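Local coordinates for protein GTP pyrophosphokinase (Streptococcus pneumoniae, PDB 2BE3) that probably transfers a pyrophosphate group from ATP to GTP, making the alarmone pppGpp, as a RelA/SpoT-family synthetase, at residues I24-I29 with A77-M82; P41-T46 with R146-N151; V81-Q84 with D88-E91; T112-K115 with Y119-Y122; A154-S159 with K174-T179. One frame throughout, in Å; residues are numbered along the deposited sequence.

Contact 1: residues I24-I29 with A77-M82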
# COMPACT_ATOMS: atom_id res chain seq x y z
N ILE A 24 5.03 -2.79 1.61
CA ILE A 24 5.35 -1.39 1.38
C ILE A 24 5.21 -0.55 2.67
O ILE A 24 6.05 0.29 2.98
CB ILE A 24 4.51 -0.80 0.22
CG1 ILE A 24 5.02 -1.34 -1.12
CG2 ILE A 24 4.51 0.74 0.21
CD1 ILE A 24 3.91 -1.29 -2.21
N LYS A 25 4.15 -0.81 3.44
CA LYS A 25 3.94 -0.12 4.71
C LYS A 25 5.01 -0.44 5.75
O LYS A 25 5.51 0.45 6.38
CB LYS A 25 2.54 -0.39 5.23
CG LYS A 25 1.48 0.39 4.47
CD LYS A 25 0.12 -0.24 4.68
CE LYS A 25 -1.00 0.76 4.43
NZ LYS A 25 -2.32 0.19 4.85
N LEU A 26 5.41 -1.69 5.86
CA LEU A 26 6.47 -2.05 6.79
C LEU A 26 7.85 -1.46 6.44
O LEU A 26 8.56 -0.96 7.32
CB LEU A 26 6.53 -3.57 6.94
CG LEU A 26 5.26 -4.08 7.63
CD1 LEU A 26 5.15 -5.58 7.55
CD2 LEU A 26 5.17 -3.60 9.07
N ARG A 27 8.20 -1.49 5.14
CA ARG A 27 9.36 -0.80 4.63
C ARG A 27 9.29 0.72 4.79
O ARG A 27 10.31 1.38 4.91
CB ARG A 27 9.57 -1.16 3.15
CG ARG A 27 9.89 -2.63 2.96
CD ARG A 27 9.89 -3.01 1.52
NE ARG A 27 10.16 -4.43 1.39
CZ ARG A 27 9.94 -5.16 0.31
NH1 ARG A 27 9.42 -4.61 -0.79
NH2 ARG A 27 10.23 -6.45 0.35
N GLY A 28 8.08 1.29 4.81
CA GLY A 28 7.98 2.74 4.95
C GLY A 28 8.32 3.14 6.38
O GLY A 28 8.84 4.23 6.61
N ILE A 29 8.09 2.25 7.32
CA ILE A 29 8.57 2.48 8.69
C ILE A 29 10.07 2.68 8.73
O ILE A 29 10.54 3.70 9.22
CB ILE A 29 8.17 1.32 9.64
CG1 ILE A 29 6.63 1.27 9.82
CG2 ILE A 29 8.93 1.41 11.00
CD1 ILE A 29 6.14 -0.14 10.24
N ALA A 77 -1.60 -14.68 4.46
CA ALA A 77 -0.70 -13.54 4.25
C ALA A 77 0.36 -13.59 5.37
O ALA A 77 0.02 -13.71 6.57
CB ALA A 77 -1.48 -12.26 4.26
N GLY A 78 1.63 -13.62 4.99
CA GLY A 78 2.73 -13.75 5.95
C GLY A 78 3.75 -12.66 5.65
O GLY A 78 4.11 -12.47 4.50
N LEU A 79 4.18 -11.94 6.69
CA LEU A 79 5.20 -10.91 6.56
C LEU A 79 6.29 -11.28 7.51
O LEU A 79 5.99 -11.89 8.55
CB LEU A 79 4.64 -9.52 6.90
CG LEU A 79 3.78 -9.28 5.65
CD1 LEU A 79 2.24 -9.22 5.87
CD2 LEU A 79 4.36 -8.29 4.66
N ARG A 80 7.53 -10.93 7.13
CA ARG A 80 8.71 -11.17 7.95
C ARG A 80 9.47 -9.87 8.11
O ARG A 80 9.90 -9.23 7.13
CB ARG A 80 9.62 -12.21 7.29
CG ARG A 80 8.96 -13.54 7.01
CD ARG A 80 8.86 -14.32 8.27
NE ARG A 80 7.81 -15.33 8.20
CZ ARG A 80 8.01 -16.58 7.78
NH1 ARG A 80 9.23 -16.97 7.37
NH2 ARG A 80 7.00 -17.44 7.77
N VAL A 81 9.61 -9.47 9.36
CA VAL A 81 10.32 -8.25 9.66
C VAL A 81 11.60 -8.64 10.35
O VAL A 81 11.56 -9.28 11.37
CB VAL A 81 9.44 -7.30 10.50
CG1 VAL A 81 10.23 -6.07 11.04
CG2 VAL A 81 8.22 -6.89 9.67
N MSE A 82 12.74 -8.27 9.75
CA MSE A 82 14.06 -8.57 10.28
C MSE A 82 14.60 -7.38 11.05
O MSE A 82 14.60 -6.27 10.55
CB MSE A 82 15.01 -8.97 9.14
CG MSE A 82 15.31 -10.49 9.07
SE MSE A 82 13.67 -11.64 8.80
CE MSE A 82 13.11 -10.86 6.89
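With its CG beside the backbone N (chi1 -67°) and CD1 extended away from the main chain (chi2 169°), Leu26 carries one methyl from the long helix 6-35 to Leu79 and Val81 of strand 77-83. This is the helix-on-sheet packing of an alpha/beta fold: the amino-terminal helix lies across one face of the mixed sheet, and the strand turns alternate residues toward it. Leu79 and Val81 point toward the helix, whereas Arg80 between them points away. CD1 of Leu26 is the methyl that does all the touching. It rests against Leu79 at both CB and CD2, each 4.0 Å from Leu26 CD1. The two leucines run obliquely to each other, while Leu26 and Val81 meet at about a right angle, one valine branch abutting the leucine tip.

No hydrogen bond joins the segments, and the three residues in contact are buried. The hydrophobic layer continues into the neighbouring strands: Val45 of the edge strand 42-49 also packs on Leu26, and Ile143 of strand 137-147 packs on both Leu79 and Val81. One turn further along the helix, Ile29 packs on Ile133 of the second subunit, which brings the dimer interface close to this layer. At the Val81 end, the branch engaged is CG2, 4.0 Å from Leu26 CD1.

Contact 2: residues P41-T46 with R146-N151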
# COMPACT_ATOMS: atom_id res chain seq x y z
N PRO A 41 15.17 0.15 13.46
CA PRO A 41 15.18 -1.22 14.05
C PRO A 41 14.99 -2.29 12.96
O PRO A 41 15.71 -3.32 12.95
CB PRO A 41 14.00 -1.23 15.01
CG PRO A 41 13.24 0.07 14.77
CD PRO A 41 14.14 1.02 14.05
N ILE A 42 14.08 -2.01 12.02
CA ILE A 42 13.80 -2.85 10.88
C ILE A 42 14.87 -2.76 9.82
O ILE A 42 15.10 -1.68 9.30
CB ILE A 42 12.45 -2.44 10.24
CG1 ILE A 42 11.33 -2.54 11.29
CG2 ILE A 42 12.20 -3.21 8.92
CD1 ILE A 42 9.98 -2.07 10.86
N GLU A 43 15.50 -3.90 9.47
CA GLU A 43 16.45 -3.93 8.37
C GLU A 43 15.88 -4.43 7.07
O GLU A 43 16.20 -3.91 6.01
CB GLU A 43 17.62 -4.86 8.70
CG GLU A 43 18.29 -4.60 10.04
CD GLU A 43 19.71 -5.14 10.08
OE1 GLU A 43 20.31 -5.41 9.00
OE2 GLU A 43 20.24 -5.27 11.20
N PHE A 44 15.12 -5.52 7.15
CA PHE A 44 14.62 -6.21 5.97
C PHE A 44 13.17 -6.54 6.21
O PHE A 44 12.77 -6.83 7.32
CB PHE A 44 15.40 -7.49 5.66
CG PHE A 44 16.89 -7.28 5.46
CD1 PHE A 44 17.37 -6.63 4.32
CD2 PHE A 44 17.80 -7.74 6.42
CE1 PHE A 44 18.76 -6.41 4.15
CE2 PHE A 44 19.20 -7.54 6.24
CZ PHE A 44 19.67 -6.87 5.12
N VAL A 45 12.39 -6.43 5.14
CA VAL A 45 11.02 -6.83 5.15
C VAL A 45 10.75 -7.73 3.98
O VAL A 45 11.03 -7.40 2.84
CB VAL A 45 10.01 -5.65 5.16
CG1 VAL A 45 8.55 -6.21 5.14
CG2 VAL A 45 10.24 -4.75 6.34
N THR A 46 10.06 -8.81 4.28
CA THR A 46 9.77 -9.86 3.32
C THR A 46 8.28 -10.24 3.50
O THR A 46 7.71 -9.97 4.54
CB THR A 46 10.78 -10.95 3.63
OG1 THR A 46 11.88 -10.80 2.71
CG2 THR A 46 10.26 -12.27 3.51
N ARG A 146 11.90 -11.07 13.62
CA ARG A 146 13.01 -11.95 13.88
C ARG A 146 14.32 -11.19 13.82
O ARG A 146 14.43 -10.23 13.06
CB ARG A 146 13.06 -12.99 12.76
CG ARG A 146 11.97 -13.99 12.82
CD ARG A 146 12.02 -14.86 11.61
NE ARG A 146 10.97 -15.85 11.75
CZ ARG A 146 10.80 -16.89 10.95
NH1 ARG A 146 11.64 -17.12 9.94
NH2 ARG A 146 9.80 -17.72 11.18
N THR A 147 15.35 -11.67 14.53
CA THR A 147 16.68 -11.22 14.22
C THR A 147 17.19 -12.01 13.01
O THR A 147 16.58 -13.01 12.57
CB THR A 147 17.67 -11.38 15.40
OG1 THR A 147 17.73 -12.75 15.83
CG2 THR A 147 17.27 -10.47 16.57
N LEU A 148 18.29 -11.55 12.45
CA LEU A 148 18.87 -12.24 11.31
C LEU A 148 19.31 -13.64 11.72
O LEU A 148 19.13 -14.57 10.96
CB LEU A 148 20.00 -11.41 10.68
CG LEU A 148 19.42 -10.26 9.81
CD1 LEU A 148 18.59 -10.83 8.67
CD2 LEU A 148 18.53 -9.29 10.59
N ALA A 149 19.85 -13.80 12.93
CA ALA A 149 20.26 -15.12 13.38
C ALA A 149 19.03 -16.08 13.61
O ALA A 149 19.08 -17.27 13.22
CB ALA A 149 21.13 -15.02 14.60
N MSE A 150 17.95 -15.55 14.22
CA MSE A 150 16.68 -16.27 14.31
C MSE A 150 16.15 -16.66 12.93
O MSE A 150 15.80 -17.80 12.71
CB MSE A 150 15.59 -15.47 15.05
CG MSE A 150 15.82 -15.21 16.51
SE MSE A 150 14.37 -14.05 17.18
CE MSE A 150 15.24 -13.24 18.81
N ASN A 151 16.09 -15.71 12.00
CA ASN A 151 15.68 -16.01 10.64
C ASN A 151 16.53 -17.06 9.91
O ASN A 151 15.99 -17.93 9.22
CB ASN A 151 15.56 -14.73 9.84
CG ASN A 151 14.83 -14.94 8.53
OD1 ASN A 151 15.43 -14.85 7.45
ND2 ASN A 151 13.53 -15.23 8.61
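A classic beta bulge in strand 42-49, formed by Glu43 and Phe44 opposite Met82, faces the strand-to-helix junction where strand 137-147 gives way to helix 148-164, and Leu148 at the start of that helix makes the touch. Strand 77-83 lies between the two strands in the sheet, so Leu148 bridges over Met82, here a selenomethionine, to reach the bulge. The bulge lets two successive residues, Glu43 and Phe44, both point toward the helix start.

The two branches of Leu148 are divided between them. CD1 approaches the Phe44 ring obliquely on its CD2-CE2 side, 3.9 Å from Phe44 CD2, with the two side chains at about a right angle. CD2 instead lies 4.3 Å from the carboxylate carbon CD of Glu43. Leu148 holds its CG beside its own backbone N (chi1 -78°), which turns the fork back toward the sheet.

The junction is fixed by Thr147, the N-cap residue. Its OG1 accepts from Met150 N at 3.2 Å, with a nearly straight N-H...O angle of 166°, and the same hydroxyl is also hydrogen-bonded to Asp187 of helix 170-191. Arg146, just before the cap, is tied through its guanidinium to Ser121 and Tyr119.

Across the contact itself there is no hydrogen bond. Leu148 and Phe44 associate through apolar surface near the protein exterior, and the bulge is joined to the helix start by van der Waals contact, with the polar bonds reserved for the cap and the sheet.

Contact 3: residues V81-Q84 with D88-E91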
# COMPACT_ATOMS: atom_id res chain seq x y z
N VAL A 81 9.61 -9.47 9.36
CA VAL A 81 10.32 -8.25 9.66
C VAL A 81 11.60 -8.64 10.35
O VAL A 81 11.56 -9.28 11.37
CB VAL A 81 9.44 -7.30 10.50
CG1 VAL A 81 10.23 -6.07 11.04
CG2 VAL A 81 8.22 -6.89 9.67
N MSE A 82 12.74 -8.27 9.75
CA MSE A 82 14.06 -8.57 10.28
C MSE A 82 14.60 -7.38 11.05
O MSE A 82 14.60 -6.27 10.55
CB MSE A 82 15.01 -8.97 9.14
CG MSE A 82 15.31 -10.49 9.07
SE MSE A 82 13.67 -11.64 8.80
CE MSE A 82 13.11 -10.86 6.89
N VAL A 83 15.02 -7.62 12.28
CA VAL A 83 15.49 -6.58 13.18
C VAL A 83 16.91 -6.93 13.60
O VAL A 83 17.33 -8.09 13.49
CB VAL A 83 14.56 -6.41 14.46
CG1 VAL A 83 13.12 -6.03 14.06
CG2 VAL A 83 14.56 -7.66 15.33
N GLN A 84 17.65 -5.93 14.06
CA GLN A 84 19.01 -6.12 14.49
C GLN A 84 19.08 -6.88 15.82
O GLN A 84 19.79 -7.90 15.93
CB GLN A 84 19.64 -4.75 14.65
CG GLN A 84 21.12 -4.71 14.56
CD GLN A 84 21.65 -3.30 14.38
OE1 GLN A 84 21.11 -2.33 14.94
NE2 GLN A 84 22.73 -3.19 13.61
N ASP A 88 14.94 -5.21 19.97
CA ASP A 88 14.24 -4.38 18.97
C ASP A 88 12.81 -4.91 18.71
O ASP A 88 11.93 -4.17 18.26
CB ASP A 88 14.99 -4.34 17.66
CG ASP A 88 16.26 -3.53 17.73
OD1 ASP A 88 16.42 -2.71 18.67
OD2 ASP A 88 17.11 -3.72 16.82
N VAL A 89 12.61 -6.19 18.95
CA VAL A 89 11.31 -6.79 18.69
C VAL A 89 10.19 -5.98 19.36
O VAL A 89 9.25 -5.56 18.67
CB VAL A 89 11.28 -8.31 19.07
CG1 VAL A 89 9.89 -8.87 18.90
CG2 VAL A 89 12.36 -9.06 18.18
N LYS A 90 10.31 -5.72 20.65
CA LYS A 90 9.27 -4.97 21.33
C LYS A 90 9.06 -3.57 20.73
O LYS A 90 7.98 -3.01 20.80
CB LYS A 90 9.53 -4.90 22.86
CG LYS A 90 10.74 -4.03 23.28
CD LYS A 90 10.99 -4.19 24.75
CE LYS A 90 12.14 -3.35 25.20
NZ LYS A 90 13.44 -3.87 24.64
N GLU A 91 10.11 -3.01 20.15
CA GLU A 91 10.04 -1.64 19.61
C GLU A 91 9.17 -1.61 18.35
O GLU A 91 8.36 -0.69 18.17
CB GLU A 91 11.46 -1.08 19.36
CG GLU A 91 12.27 -0.85 20.67
CD GLU A 91 13.57 -0.01 20.47
OE1 GLU A 91 13.74 0.58 19.37
OE2 GLU A 91 14.38 0.09 21.42
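The carboxylate of Asp88 is the flat group at the centre of this contact, and its two oxygens serve different neighbours. OD2 is turned toward the strand end, 3.5 Å from Gln84 CB, and accepts a hydrogen bond from Phe85 N in the connecting turn. OD1 forms a salt bridge with Arg194, which also pairs with Glu91. The contact is the tight turn from strand 77-83 into helix 89-97, the first half of a beta-alpha-beta crossover that leads to the parallel strand 102-109.

The methylene of Asp88 packs against Val83, the last residue of the strand. The two side chains slide past each other in opposite directions, bringing Val83 CB to 3.8 Å from Asp88 CB. Asp88 keeps its CG beside its backbone N (chi1 -71°), and this swings the carboxylate to the turn side while its methylene stays against the valine. Only three residues separate the two segments. The arginine at OD1 would be expected to stabilise the carboxylate as an anion.

Deeper in, Val83 and Val89 meet at about a right angle. Ile145 of strand 137-147 packs on both valines, joining the start of the helix to the middle of the sheet. The methyls that close the two valines together are the CG2 branches, with Val83 CG2 3.9 Å from Val89 CG2.

Contact 4: residues T112-K115 with Y119-Y122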
# COMPACT_ATOMS: atom_id res chain seq x y z
N THR A 112 10.84 -15.16 24.41
CA THR A 112 10.76 -15.47 25.83
C THR A 112 10.41 -16.94 26.05
O THR A 112 11.00 -17.60 26.90
CB THR A 112 9.70 -14.62 26.54
OG1 THR A 112 9.96 -13.25 26.28
CG2 THR A 112 9.72 -14.86 28.05
N HIS A 113 9.44 -17.45 25.29
CA HIS A 113 9.05 -18.88 25.35
C HIS A 113 9.55 -19.65 24.13
O HIS A 113 8.78 -20.08 23.25
CB HIS A 113 7.54 -19.00 25.49
CG HIS A 113 6.98 -18.15 26.59
ND1 HIS A 113 7.11 -18.47 27.93
CD2 HIS A 113 6.31 -16.97 26.56
CE1 HIS A 113 6.54 -17.54 28.67
NE2 HIS A 113 6.04 -16.62 27.86
N ARG A 114 10.87 -19.78 24.09
CA ARG A 114 11.56 -20.49 23.02
C ARG A 114 11.01 -21.93 22.93
O ARG A 114 10.85 -22.61 23.96
CB ARG A 114 13.07 -20.45 23.29
CG ARG A 114 13.89 -21.41 22.47
CD ARG A 114 15.38 -21.04 22.48
NE ARG A 114 16.06 -21.44 23.71
CZ ARG A 114 16.20 -20.66 24.79
NH1 ARG A 114 16.84 -21.12 25.85
NH2 ARG A 114 15.70 -19.42 24.82
N LYS A 115 10.70 -22.38 21.71
CA LYS A 115 10.31 -23.78 21.47
C LYS A 115 11.42 -24.76 21.80
O LYS A 115 12.63 -24.40 21.78
CB LYS A 115 9.85 -23.97 20.02
CG LYS A 115 8.51 -23.28 19.74
CD LYS A 115 8.12 -23.43 18.30
CE LYS A 115 6.67 -22.97 18.07
NZ LYS A 115 6.47 -22.72 16.59
N TYR A 119 13.62 -23.04 18.13
CA TYR A 119 12.98 -21.96 17.35
C TYR A 119 12.70 -20.71 18.18
O TYR A 119 12.09 -20.78 19.25
CB TYR A 119 11.68 -22.49 16.76
CG TYR A 119 10.80 -21.50 16.03
CD1 TYR A 119 10.93 -21.32 14.65
CD2 TYR A 119 9.81 -20.77 16.71
CE1 TYR A 119 10.11 -20.43 13.94
CE2 TYR A 119 8.97 -19.88 16.01
CZ TYR A 119 9.14 -19.71 14.61
OH TYR A 119 8.31 -18.86 13.89
N ARG A 120 13.15 -19.56 17.66
CA ARG A 120 12.89 -18.26 18.29
C ARG A 120 12.25 -17.38 17.23
O ARG A 120 12.76 -17.32 16.11
CB ARG A 120 14.19 -17.59 18.79
CG ARG A 120 14.83 -18.19 20.05
CD ARG A 120 16.10 -17.46 20.42
NE ARG A 120 17.06 -17.52 19.30
CZ ARG A 120 17.84 -16.51 18.92
NH1 ARG A 120 17.84 -15.35 19.56
NH2 ARG A 120 18.63 -16.67 17.88
N SER A 121 11.15 -16.72 17.58
CA SER A 121 10.48 -15.76 16.70
C SER A 121 9.40 -15.05 17.49
O SER A 121 9.08 -15.45 18.61
CB SER A 121 9.84 -16.49 15.53
OG SER A 121 9.49 -15.59 14.51
N TYR A 122 8.84 -13.99 16.94
CA TYR A 122 7.75 -13.33 17.61
C TYR A 122 6.66 -13.14 16.56
O TYR A 122 6.94 -12.63 15.48
CB TYR A 122 8.20 -11.99 18.21
CG TYR A 122 7.20 -11.39 19.20
CD1 TYR A 122 7.40 -11.53 20.58
CD2 TYR A 122 6.08 -10.68 18.75
CE1 TYR A 122 6.53 -10.96 21.47
CE2 TYR A 122 5.17 -10.12 19.66
CZ TYR A 122 5.41 -10.27 21.01
OH TYR A 122 4.56 -9.73 21.93
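Lys115 and Tyr119 lie side by side and point the same way, the lysine chain running along the tyrosine ring with its CD 3.5 Å from Tyr119 CD2. Because Lys115 stays extended beyond CG, its ammonium reaches an off-centre cation-pi position over the ring: NZ is 4.3 Å from the Tyr119 ring centroid, 32° off the ring normal. A second cation-pi interaction links the same lysine to Tyr110. The backbones are joined by one hydrogen bond, Lys115 N to Tyr119 O at 3.2 Å.

Both segments lie in the long connection between the antiparallel strands 102-109 and 122-130, the second running into strand 122-130. Residues 119-123 read Tyr-Arg-Ser-Tyr-His, a signature of RelA/SpoT synthetases whose first tyrosine stacks on the guanine base in relatives, so a similar part for Tyr119 is plausible here. Its hydroxyl is hydrogen-bonded to His123.

The two arginines also run side by side in the same direction, but touch only through their aliphatic parts, Arg114 CD lying 3.8 Å from Arg120 CG. Their guanidinium planes are 73° apart, and that of Arg120 forms a salt bridge with Asp187 of helix 170-191.

Contact 5: residues A154-S159 with K174-T179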
# COMPACT_ATOMS: atom_id res chain seq x y z
N ALA A 154 15.68 -20.50 11.63
CA ALA A 154 14.28 -20.91 11.39
C ALA A 154 14.00 -21.31 9.96
O ALA A 154 13.37 -22.32 9.74
CB ALA A 154 13.30 -19.83 11.82
N THR A 155 14.47 -20.53 8.98
CA THR A 155 14.15 -20.81 7.59
C THR A 155 14.79 -22.13 7.23
O THR A 155 14.22 -22.90 6.51
CB THR A 155 14.65 -19.71 6.56
OG1 THR A 155 16.02 -19.58 6.71
CG2 THR A 155 14.05 -18.34 6.81
N ILE A 156 15.99 -22.39 7.75
CA ILE A 156 16.69 -23.66 7.53
C ILE A 156 16.01 -24.86 8.23
O ILE A 156 15.93 -25.93 7.65
CB ILE A 156 18.17 -23.53 7.93
CG1 ILE A 156 18.94 -22.86 6.79
CG2 ILE A 156 18.80 -24.87 8.35
CD1 ILE A 156 20.37 -22.53 7.19
N GLU A 157 15.54 -24.67 9.46
CA GLU A 157 14.87 -25.74 10.20
C GLU A 157 13.56 -26.13 9.50
O GLU A 157 13.25 -27.29 9.35
CB GLU A 157 14.68 -25.34 11.67
CG GLU A 157 14.47 -26.49 12.60
CD GLU A 157 13.00 -26.79 12.91
OE1 GLU A 157 12.10 -26.04 12.44
OE2 GLU A 157 12.74 -27.79 13.66
N HIS A 158 12.84 -25.13 9.02
CA HIS A 158 11.61 -25.29 8.30
C HIS A 158 11.82 -26.08 7.01
O HIS A 158 11.05 -26.98 6.70
CB HIS A 158 11.05 -23.91 7.98
CG HIS A 158 9.68 -23.93 7.37
ND1 HIS A 158 8.53 -24.04 8.13
CD2 HIS A 158 9.28 -23.89 6.08
CE1 HIS A 158 7.48 -24.04 7.33
NE2 HIS A 158 7.91 -23.95 6.08
N SER A 159 12.86 -25.74 6.25
CA SER A 159 13.21 -26.49 5.05
C SER A 159 13.51 -27.95 5.32
O SER A 159 13.01 -28.83 4.63
CB SER A 159 14.41 -25.85 4.35
OG SER A 159 14.01 -24.63 3.77
N LYS A 174 21.73 -33.04 15.60
CA LYS A 174 22.85 -32.57 16.41
C LYS A 174 23.24 -31.17 15.95
O LYS A 174 23.51 -30.29 16.77
CB LYS A 174 24.06 -33.54 16.35
CG LYS A 174 25.46 -32.86 16.61
CD LYS A 174 26.66 -33.62 15.97
CE LYS A 174 28.00 -32.95 16.33
NZ LYS A 174 29.21 -33.64 15.76
N ARG A 175 23.23 -30.99 14.64
CA ARG A 175 23.62 -29.74 14.03
C ARG A 175 22.57 -28.65 14.22
O ARG A 175 22.90 -27.51 14.53
CB ARG A 175 23.91 -29.97 12.55
CG ARG A 175 25.08 -29.18 12.06
CD ARG A 175 26.33 -29.62 12.75
NE ARG A 175 26.92 -30.78 12.10
CZ ARG A 175 28.20 -31.15 12.23
NH1 ARG A 175 29.03 -30.45 13.01
NH2 ARG A 175 28.64 -32.21 11.58
N LEU A 176 21.30 -29.01 14.06
CA LEU A 176 20.20 -28.11 14.39
C LEU A 176 20.27 -27.59 15.83
O LEU A 176 20.03 -26.42 16.09
CB LEU A 176 18.84 -28.77 14.12
CG LEU A 176 18.42 -28.83 12.64
CD1 LEU A 176 16.99 -29.38 12.47
CD2 LEU A 176 18.55 -27.46 11.97
N GLU A 177 20.66 -28.46 16.75
CA GLU A 177 20.70 -28.09 18.16
C GLU A 177 21.91 -27.23 18.47
O GLU A 177 21.77 -26.25 19.21
CB GLU A 177 20.66 -29.33 19.05
CG GLU A 177 19.30 -30.03 18.97
CD GLU A 177 19.27 -31.37 19.67
OE1 GLU A 177 20.35 -31.88 20.06
OE2 GLU A 177 18.15 -31.93 19.84
N ILE A 178 23.08 -27.56 17.91
CA ILE A 178 24.21 -26.69 18.17
C ILE A 178 24.06 -25.30 17.52
O ILE A 178 24.36 -24.29 18.18
CB ILE A 178 25.66 -27.35 18.07
CG1 ILE A 178 26.70 -26.40 17.48
CG2 ILE A 178 25.70 -28.65 17.30
CD1 ILE A 178 28.00 -26.40 18.33
N THR A 179 23.57 -25.26 16.27
CA THR A 179 23.33 -23.98 15.61
C THR A 179 22.27 -23.16 16.35
O THR A 179 22.44 -21.96 16.49
CB THR A 179 23.00 -24.11 14.09
OG1 THR A 179 21.86 -24.96 13.88
CG2 THR A 179 24.20 -24.67 13.34
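Leu176 puts its two methyls on two successive residues of the facing helix. CD1 lies 3.8 Å from Glu157 CG, and CD2 reaches Ile156 CG2 more loosely, at 4.5 Å. Glu157 offers the methylene of its chain: its CG is anti to the backbone N (chi1 -159°) and the chain then bends at chi2 (-97°), so the carbon flank, and not the carboxylate, meets the leucine. The two side chains cross at about a right angle. No hydrogen bond passes between the segments.

In the next shell, Phe168 from the loop joining the helices packs on both Glu157 and Leu176 and so fills in beside the first contact, while Leu160, one turn further along helix 148-164, also covers Leu176. A polar tie is added at the backbone, where Trp153 NE1 is hydrogen-bonded to Leu176 O; the indole thus holds the very residue whose side chain makes the contact.

The helix carrying Glu157 has its own reinforcement. Thr155 O accepts from both the backbone N and the hydroxyl of Ser159, which come from opposite faces of its carbonyl plane; the OG bond measures 3.2 Å to Thr155 O. Toward the sheet, Ala154 packs on Arg146 and on Tyr119.

Helices 148-164 and 170-191 follow each other in the chain and run in broadly opposite senses, so the arrangement is that of a helical hairpin projecting from the sheet, with the buried Leu176 as the main apolar contact of these two segments.

In the fold
Contacts 1 and 3 are buried and use the same strand 77-83, the first against helix 6-35 and the second at the strand's end, where it turns into helix 89-97. Contact 1 is wholly aliphatic, whereas contact 3 adds a charged aspartate. Contact 2 lies on the surface and touches contact 3 closely, with Met82 and Val83 packed or bonded to its residues. Contacts 4 and 5 are partly buried and adjoin each other. Contact 4 brings cation-pi and backbone bonding into a loop and is linked to contact 2 through Arg146. Contact 5, whose centre is about 17 Å from the centre of the chain, shares helix 148-164 with contact 2.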